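Local coordinates for putative Outer membrane protein (Helicobacter pylori, PDB 6GW5) that acts as the SabA adhesin of the outer membrane, whose adhesin domain probably binds host glycans in the manner of a lectin, at residues T70-F75 / N218-M223; M188-I193 / I205-Y210. All blocks are in the same frame, centred on the assembly; numbering follows the deposited sequence.

Interaction 1. Residues T70-F75 / N218-M223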
ATOM      1  N   THR A  70      -2.788  10.784 -14.661  1.00 38.85           N
ATOM      2  CA  THR A  70      -3.731  10.486 -15.724  1.00 33.88           C
ATOM      3  C   THR A  70      -5.173  10.829 -15.228  1.00 36.96           C
ATOM      4  O   THR A  70      -5.949  11.501 -15.915  1.00 36.69           O
ATOM      5  CB  THR A  70      -3.607   9.001 -16.121  1.00 33.37           C
ATOM      6  OG1 THR A  70      -2.369   8.780 -16.824  1.00 37.64           O
ATOM      7  CG2 THR A  70      -4.795   8.508 -16.958  1.00 31.81           C
ATOM      8  N   SER A  71      -5.523  10.310 -14.061  1.00 34.18           N
ATOM      9  CA  SER A  71      -6.867  10.408 -13.572  1.00 36.73           C
ATOM     10  C   SER A  71      -7.227  11.888 -13.242  1.00 35.54           C
ATOM     11  O   SER A  71      -8.350  12.288 -13.386  1.00 34.63           O
ATOM     12  CB  SER A  71      -7.070   9.468 -12.368  1.00 36.98           C
ATOM     13  OG  SER A  71      -6.641  10.106 -11.187  1.00 40.19           O
ATOM     14  N   VAL A  72      -6.237  12.682 -12.851  1.00 39.62           N
ATOM     15  CA  VAL A  72      -6.421  14.098 -12.600  1.00 39.69           C
ATOM     16  C   VAL A  72      -6.693  14.830 -13.899  1.00 38.15           C
ATOM     17  O   VAL A  72      -7.647  15.595 -13.971  1.00 32.77           O
ATOM     18  CB  VAL A  72      -5.217  14.712 -11.864  1.00 42.32           C
ATOM     19  CG1 VAL A  72      -5.292  16.235 -11.839  1.00 46.25           C
ATOM     20  CG2 VAL A  72      -5.181  14.200 -10.437  1.00 42.72           C
ATOM     21  N   LEU A  73      -5.869  14.567 -14.910  1.00 37.97           N
ATOM     22  CA  LEU A  73      -6.097  15.104 -16.236  1.00 38.84           C
ATOM     23  C   LEU A  73      -7.404  14.614 -16.845  1.00 43.07           C
ATOM     24  O   LEU A  73      -8.047  15.341 -17.590  1.00 51.03           O
ATOM     25  CB  LEU A  73      -4.930  14.802 -17.154  1.00 40.02           C
ATOM     26  CG  LEU A  73      -3.630  15.537 -16.727  1.00 43.74           C
ATOM     27  CD1 LEU A  73      -2.444  15.014 -17.519  1.00 47.85           C
ATOM     28  CD2 LEU A  73      -3.698  17.051 -16.914  1.00 45.12           C
ATOM     29  N   GLY A  74      -7.836  13.414 -16.484  1.00 44.24           N
ATOM     30  CA  GLY A  74      -9.065  12.892 -16.970  1.00 40.77           C
ATOM     31  C   GLY A  74     -10.211  13.673 -16.369  1.00 42.64           C
ATOM     32  O   GLY A  74     -11.148  14.044 -17.076  1.00 44.99           O
ATOM     33  N   PHE A  75     -10.177  13.896 -15.060  1.00 40.11           N
ATOM     34  CA  PHE A  75     -11.237  14.640 -14.450  1.00 39.01           C
ATOM     35  C   PHE A  75     -11.245  16.047 -15.024  1.00 41.44           C
ATOM     36  O   PHE A  75     -12.280  16.586 -15.335  1.00 44.69           O
ATOM     37  CB  PHE A  75     -11.122  14.719 -12.934  1.00 38.60           C
ATOM     38  CG  PHE A  75     -12.261  15.414 -12.347  1.00 35.96           C
ATOM     39  CD1 PHE A  75     -13.462  14.768 -12.252  1.00 38.35           C
ATOM     40  CD2 PHE A  75     -12.196  16.762 -12.061  1.00 37.39           C
ATOM     41  CE1 PHE A  75     -14.600  15.442 -11.809  1.00 40.66           C
ATOM     42  CE2 PHE A  75     -13.314  17.434 -11.580  1.00 38.97           C
ATOM     43  CZ  PHE A  75     -14.517  16.773 -11.451  1.00 38.17           C
ATOM     44  N   ASN A 218     -13.497  13.613  -5.070  1.00 38.08           N
ATOM     45  CA  ASN A 218     -12.950  13.507  -3.741  1.00 39.88           C
ATOM     46  C   ASN A 218     -11.852  12.435  -3.621  1.00 41.59           C
ATOM     47  O   ASN A 218     -10.834  12.641  -2.976  1.00 43.61           O
ATOM     48  CB  ASN A 218     -14.067  13.270  -2.730  1.00 41.71           C
ATOM     49  CG  ASN A 218     -15.058  14.466  -2.625  1.00 44.41           C
ATOM     50  OD1 ASN A 218     -14.674  15.660  -2.635  1.00 45.05           O
ATOM     51  ND2 ASN A 218     -16.351  14.136  -2.547  1.00 44.87           N
ATOM     52  N   ASN A 219     -12.059  11.302  -4.284  1.00 43.33           N
ATOM     53  CA  ASN A 219     -11.097  10.177  -4.254  1.00 40.30           C
ATOM     54  C   ASN A 219      -9.803  10.471  -4.975  1.00 40.38           C
ATOM     55  O   ASN A 219      -8.756  10.112  -4.475  1.00 36.05           O
ATOM     56  CB  ASN A 219     -11.712   8.918  -4.864  1.00 41.39           C
ATOM     57  CG  ASN A 219     -12.668   8.233  -3.930  1.00 42.06           C
ATOM     58  OD1 ASN A 219     -13.187   8.863  -3.007  1.00 42.97           O
ATOM     59  ND2 ASN A 219     -12.968   6.954  -4.205  1.00 39.89           N
ATOM     60  N   ILE A 220      -9.898  11.078  -6.167  1.00 40.90           N
ATOM     61  CA  ILE A 220      -8.721  11.475  -6.886  1.00 40.23           C
ATOM     62  C   ILE A 220      -7.964  12.470  -6.017  1.00 41.68           C
ATOM     63  O   ILE A 220      -6.757  12.336  -5.823  1.00 41.57           O
ATOM     64  CB  ILE A 220      -9.077  12.070  -8.245  1.00 41.28           C
ATOM     65  CG1 ILE A 220      -9.571  10.976  -9.153  1.00 39.85           C
ATOM     66  CG2 ILE A 220      -7.855  12.702  -8.895  1.00 45.54           C
ATOM     67  CD1 ILE A 220     -10.344  11.492 -10.330  1.00 39.70           C
ATOM     68  N   LYS A 221      -8.682  13.438  -5.453  1.00 41.09           N
ATOM     69  CA  LYS A 221      -8.062  14.429  -4.584  1.00 46.74           C
ATOM     70  C   LYS A 221      -7.290  13.811  -3.409  1.00 44.01           C
ATOM     71  O   LYS A 221      -6.175  14.237  -3.103  1.00 43.80           O
ATOM     72  CB  LYS A 221      -9.133  15.367  -4.031  1.00 55.09           C
ATOM     73  CG  LYS A 221      -8.601  16.653  -3.453  1.00 59.97           C
ATOM     74  CD  LYS A 221      -9.725  17.671  -3.296  1.00 72.02           C
ATOM     75  CE  LYS A 221      -9.215  18.930  -2.604  1.00 75.88           C
ATOM     76  NZ  LYS A 221      -9.114  18.738  -1.131  1.00 75.91           N
ATOM     77  N   ALA A 222      -7.887  12.813  -2.762  1.00 40.69           N
ATOM     78  CA  ALA A 222      -7.274  12.151  -1.595  1.00 39.53           C
ATOM     79  C   ALA A 222      -6.047  11.315  -1.950  1.00 40.41           C
ATOM     80  O   ALA A 222      -5.228  11.034  -1.085  1.00 40.21           O
ATOM     81  CB  ALA A 222      -8.289  11.287  -0.880  1.00 36.62           C
ATOM     82  N   MET A 223      -5.909  10.949  -3.226  1.00 42.69           N
ATOM     83  CA  MET A 223      -4.738  10.202  -3.709  1.00 45.88           C
ATOM     84  C   MET A 223      -3.449  10.984  -3.627  1.00 44.79           C
ATOM     85  O   MET A 223      -2.377  10.405  -3.436  1.00 45.99           O
ATOM     86  CB  MET A 223      -4.905   9.801  -5.172  1.00 45.09           C
ATOM     87  CG  MET A 223      -6.071   8.882  -5.421  1.00 46.41           C
ATOM     88  SD  MET A 223      -6.254   8.456  -7.146  1.00 47.90           S
ATOM     89  CE  MET A 223      -7.750   7.487  -7.050  1.00 48.01           C
TER

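Interaction 2. Residues M188-I193 / I205-Y210. Unlike the reference sequence in segment 205-210: Asp209 (reference Gly).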
ATOM      1  N   MET A 188     -20.840  21.830 -11.766  1.00 47.24           N
ATOM      2  CA  MET A 188     -20.620  21.254 -13.071  1.00 47.28           C
ATOM      3  C   MET A 188     -21.910  20.643 -13.597  1.00 46.59           C
ATOM      4  O   MET A 188     -22.696  20.097 -12.849  1.00 42.06           O
ATOM      5  CB  MET A 188     -19.485  20.240 -13.061  1.00 51.64           C
ATOM      6  CG  MET A 188     -19.609  19.050 -12.111  1.00 51.18           C
ATOM      7  SD  MET A 188     -18.043  18.120 -12.026  1.00 47.27           S
ATOM      8  CE  MET A 188     -17.939  17.509 -13.705  1.00 45.50           C
ATOM      9  N   MET A 189     -22.145  20.839 -14.891  1.00 46.76           N
ATOM     10  CA  MET A 189     -23.324  20.328 -15.560  1.00 50.19           C
ATOM     11  C   MET A 189     -22.833  19.116 -16.314  1.00 45.76           C
ATOM     12  O   MET A 189     -22.143  19.249 -17.317  1.00 46.13           O
ATOM     13  CB  MET A 189     -23.910  21.376 -16.534  1.00 48.53           C
ATOM     14  CG  MET A 189     -24.350  22.696 -15.889  1.00 49.19           C
ATOM     15  SD  MET A 189     -24.735  24.027 -17.059  1.00 46.83           S
ATOM     16  CE  MET A 189     -23.130  24.662 -17.423  1.00 45.32           C
ATOM     17  N   TRP A 190     -23.165  17.933 -15.817  1.00 46.02           N
ATOM     18  CA  TRP A 190     -22.686  16.681 -16.446  1.00 45.40           C
ATOM     19  C   TRP A 190     -23.328  16.422 -17.786  1.00 44.05           C
ATOM     20  O   TRP A 190     -22.774  15.695 -18.588  1.00 45.91           O
ATOM     21  CB  TRP A 190     -22.891  15.470 -15.532  1.00 45.43           C
ATOM     22  CG  TRP A 190     -21.819  15.348 -14.454  1.00 43.04           C
ATOM     23  CD1 TRP A 190     -21.703  16.090 -13.344  1.00 42.86           C
ATOM     24  CD2 TRP A 190     -20.744  14.412 -14.423  1.00 42.87           C
ATOM     25  NE1 TRP A 190     -20.618  15.673 -12.598  1.00 42.43           N
ATOM     26  CE2 TRP A 190     -20.002  14.658 -13.256  1.00 40.18           C
ATOM     27  CE3 TRP A 190     -20.349  13.379 -15.259  1.00 42.02           C
ATOM     28  CZ2 TRP A 190     -18.889  13.920 -12.906  1.00 41.53           C
ATOM     29  CZ3 TRP A 190     -19.239  12.653 -14.914  1.00 45.96           C
ATOM     30  CH2 TRP A 190     -18.524  12.919 -13.739  1.00 41.78           C
ATOM     31  N   LYS A 191     -24.485  17.029 -18.028  1.00 43.07           N
ATOM     32  CA  LYS A 191     -25.154  16.918 -19.317  1.00 46.35           C
ATOM     33  C   LYS A 191     -24.307  17.526 -20.441  1.00 39.40           C
ATOM     34  O   LYS A 191     -24.420  17.124 -21.578  1.00 35.88           O
ATOM     35  CB  LYS A 191     -26.545  17.580 -19.253  1.00 54.08           C
ATOM     36  CG  LYS A 191     -27.463  17.369 -20.472  1.00 62.39           C
ATOM     37  CD  LYS A 191     -28.592  16.334 -20.269  1.00 69.39           C
ATOM     38  CE  LYS A 191     -29.996  16.868 -20.663  1.00 79.50           C
ATOM     39  NZ  LYS A 191     -30.332  16.794 -22.108  1.00 85.04           N
ATOM     40  N   ASN A 192     -23.460  18.483 -20.119  1.00 39.13           N
ATOM     41  CA  ASN A 192     -22.553  19.041 -21.109  1.00 41.89           C
ATOM     42  C   ASN A 192     -21.488  18.039 -21.611  1.00 43.97           C
ATOM     43  O   ASN A 192     -20.902  18.242 -22.680  1.00 42.71           O
ATOM     44  CB  ASN A 192     -21.857  20.292 -20.575  1.00 41.31           C
ATOM     45  CG  ASN A 192     -22.753  21.523 -20.576  1.00 42.42           C
ATOM     46  OD1 ASN A 192     -23.979  21.433 -20.730  1.00 41.22           O
ATOM     47  ND2 ASN A 192     -22.139  22.692 -20.409  1.00 40.08           N
ATOM     48  N   ILE A 193     -21.249  16.960 -20.875  1.00 37.25           N
ATOM     49  CA  ILE A 193     -20.268  15.964 -21.291  1.00 34.70           C
ATOM     50  C   ILE A 193     -20.873  14.980 -22.229  1.00 32.58           C
ATOM     51  O   ILE A 193     -21.852  14.302 -21.892  1.00 32.74           O
ATOM     52  CB  ILE A 193     -19.687  15.199 -20.086  1.00 37.88           C
ATOM     53  CG1 ILE A 193     -19.015  16.186 -19.112  1.00 38.25           C
ATOM     54  CG2 ILE A 193     -18.656  14.179 -20.538  1.00 35.39           C
ATOM     55  CD1 ILE A 193     -18.976  15.663 -17.705  1.00 38.86           C
ATOM     56  N   ILE A 205     -24.827  10.170 -16.694  1.00 38.83           N
ATOM     57  CA  ILE A 205     -24.889  11.108 -15.574  1.00 40.79           C
ATOM     58  C   ILE A 205     -25.259  12.490 -16.131  1.00 43.27           C
ATOM     59  O   ILE A 205     -24.539  13.021 -17.030  1.00 42.58           O
ATOM     60  CB  ILE A 205     -23.522  11.173 -14.887  1.00 39.46           C
ATOM     61  CG1 ILE A 205     -23.212   9.796 -14.264  1.00 39.20           C
ATOM     62  CG2 ILE A 205     -23.493  12.288 -13.858  1.00 38.23           C
ATOM     63  CD1 ILE A 205     -21.886   9.715 -13.523  1.00 37.27           C
ATOM     64  N   ASP A 206     -26.380  13.040 -15.672  1.00 44.39           N
ATOM     65  CA  ASP A 206     -26.875  14.310 -16.253  1.00 47.99           C
ATOM     66  C   ASP A 206     -27.162  15.371 -15.207  1.00 45.87           C
ATOM     67  O   ASP A 206     -27.687  16.423 -15.518  1.00 46.42           O
ATOM     68  CB  ASP A 206     -28.075  14.042 -17.163  1.00 50.45           C
ATOM     69  CG  ASP A 206     -29.234  13.434 -16.430  1.00 55.30           C
ATOM     70  OD1 ASP A 206     -29.154  13.312 -15.182  1.00 59.74           O
ATOM     71  OD2 ASP A 206     -30.243  13.097 -17.100  1.00 67.58           O
ATOM     72  N   SER A 207     -26.728  15.108 -13.974  1.00 48.25           N
ATOM     73  CA  SER A 207     -26.935  15.997 -12.853  1.00 44.18           C
ATOM     74  C   SER A 207     -26.008  17.213 -12.917  1.00 39.63           C
ATOM     75  O   SER A 207     -25.112  17.337 -13.776  1.00 33.25           O
ATOM     76  CB  SER A 207     -26.733  15.220 -11.534  1.00 42.19           C
ATOM     77  OG  SER A 207     -25.417  14.713 -11.449  1.00 42.64           O
ATOM     78  N   THR A 208     -26.269  18.107 -11.974  1.00 42.04           N
ATOM     79  CA  THR A 208     -25.561  19.362 -11.850  1.00 40.10           C
ATOM     80  C   THR A 208     -25.361  19.652 -10.402  1.00 39.01           C
ATOM     81  O   THR A 208     -26.324  19.854  -9.673  1.00 43.87           O
ATOM     82  CB  THR A 208     -26.361  20.480 -12.531  1.00 39.56           C
ATOM     83  OG1 THR A 208     -26.424  20.192 -13.940  1.00 45.42           O
ATOM     84  CG2 THR A 208     -25.704  21.832 -12.328  1.00 38.20           C
ATOM     85  N   ASP A 209     -24.104  19.635  -9.972  1.00 39.80           N
ATOM     86  CA  ASP A 209     -23.793  19.864  -8.589  1.00 41.96           C
ATOM     87  C   ASP A 209     -22.334  20.298  -8.443  1.00 40.80           C
ATOM     88  O   ASP A 209     -21.574  20.235  -9.395  1.00 36.56           O
ATOM     89  CB  ASP A 209     -24.120  18.604  -7.775  1.00 43.31           C
ATOM     90  CG  ASP A 209     -24.567  18.910  -6.325  1.00 45.60           C
ATOM     91  OD1 ASP A 209     -24.305  20.019  -5.781  1.00 40.01           O
ATOM     92  OD2 ASP A 209     -25.110  17.969  -5.696  1.00 50.29           O
ATOM     93  N   TYR A 210     -21.945  20.770  -7.258  1.00 43.56           N
ATOM     94  CA  TYR A 210     -20.526  21.160  -7.047  1.00 48.26           C
ATOM     95  C   TYR A 210     -19.624  19.901  -7.156  1.00 43.46           C
ATOM     96  O   TYR A 210     -20.043  18.816  -6.752  1.00 41.55           O
ATOM     97  CB  TYR A 210     -20.356  21.937  -5.705  1.00 49.78           C
ATOM     98  CG  TYR A 210     -21.286  23.155  -5.644  1.00 54.63           C
ATOM     99  CD1 TYR A 210     -21.083  24.234  -6.511  1.00 58.29           C
ATOM    100  CD2 TYR A 210     -22.381  23.202  -4.775  1.00 57.06           C
ATOM    101  CE1 TYR A 210     -21.928  25.321  -6.514  1.00 59.97           C
ATOM    102  CE2 TYR A 210     -23.242  24.288  -4.772  1.00 61.37           C
ATOM    103  CZ  TYR A 210     -23.014  25.347  -5.656  1.00 61.48           C
ATOM    104  OH  TYR A 210     -23.836  26.460  -5.679  1.00 64.54           O
TER
HETATM  105  O   HOH W   1     -26.080  18.747 -16.152  1.00 33.99           O

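Interaction 1. Residues T70-F75 / N218-M223
Ile220 points its side chain at a patch of helix 60-79 made by Ser71, Val72 and Phe75, and the contact can be read branch by branch from this one residue. Its CG1 stands opposite the carbonyl carbon (chi1 -71°), which spreads the two arms over the patch, CG2 toward Val72 and CD1 toward Phe75, with Ser71 near both. The short arm, CG2, turns to Val72, where Ile220 CG2 and Val72 CG2 lie 3.4 Å apart; the two branched side chains cross at a slant. The long arm runs out nearly straight, placing Ile220 CD1 3.7 Å from Ser71 O and 4.2 Å from Phe75 CB.

Ser71 fits between these arms. Its OG lies 3.7 Å from Ile220 CG2 and equally close to Ile220 CG1, but only in packing, for the hydroxyl is hydrogen-bonded to Val68 O one turn back. A small polar group satisfied by its own helix can thus face an apolar neighbour. Met223, one turn beyond Ile220, adds a peripheral touch, its SD 4.4 Å from Ser71 OG. Phe75 offers Ile220 its CB, while the ring, with CG anti to the backbone N (chi1 -177°), passes Ile220 and packs on Val216 and Leu217, earlier in helix 215-240.

The two helices run roughly antiparallel, their local axes 10.2 Å apart at 143°. The small, wholly buried interface is one layer of an all-helical bundle, and further helices close it: Met178 of helix 167-183 touches both Val72 and Ile220, Leu135 of helix 122-139 lies against Val72, and Phe282 of helix 255-283 meets Ser71 and Met223.

Interaction 2. Residues M188-I193 / I205-Y210
Met188 and Asp209 form the hydrogen-bonded pair of a two-stranded antiparallel sheet, two consecutive strands joined by a long loop in a domain built mostly from helices. Met188 N gives a nearly straight bond of 3.0 Å to Asp209 O, reaching it from above the carbonyl plane; the return bond, Asp209 N to Met188 O, is longer (3.2 Å) and more bent, but arrives in the plane of the Met188 carbonyl. Met189 and Thr208 follow as the non-hydrogen-bonded pair. Past Met189 the backbone turns into a 3-10 segment, yet the backbone link persists, Trp190 N binding Ser207 O at 2.9 Å almost end-on.

A water lies beside this last bond and ties the two segments together. It accepts from Lys191 N at 3.0 Å, donates to Asp206 O, and also bonds Thr208 OG1. Thr208 OG1 is held as well by Asn111 O.

Apolar packing centres on the Trp190 indole. Ile205 CG2, anti to its own backbone N, approaches from one side of the ring plane, offset toward the rim and 3.5 Å from Trp190 CD2. Met188 CE and Ile193 CD1 lie over the other side, also toward its rim, the methionine chain reaching there by a bend at its last torsion (chi3 -65°). On the face of the sheet away from Met188, Met189 and Thr208 lie alongside one another, Met189 CG 3.9 Å from Thr208 CG2. On the exposed flank, the aliphatic part of Lys191 runs beside Asp206, Lys191 CD being 3.9 Å from Asp206 CB.

The Trp190 ring also meets Tyr292 of helix 287-293 edge-to-face and touches Tyr214 at an angle, just ahead of helix 215-240. Helix 106-111 packs on Met189, and Met188 rests on Tyr79 near the end of helix 60-79.

How the interactions relate
Interaction 2 lies inside the loop closed by interaction 1: after helix 60-79 the chain passes through helices 106-111, 122-139 and 167-183 before strands 188-189 and 208-209, then enters helix 215-240, which supplies the other half of interaction 1. The centres are about 17 Å apart, on the same side of the chain's centre, with interaction 2 farther from it. They meet directly where Phe75 CZ of helix 60-79 packs at 3.8 Å on Met188 SD of strand 188-189. The two contacts illustrate a helical bundle carrying a small strand-and-loop region: one joins helices far apart in sequence, the other pairs two short strands beside the end of helix 60-79 that lead into helix 215-240.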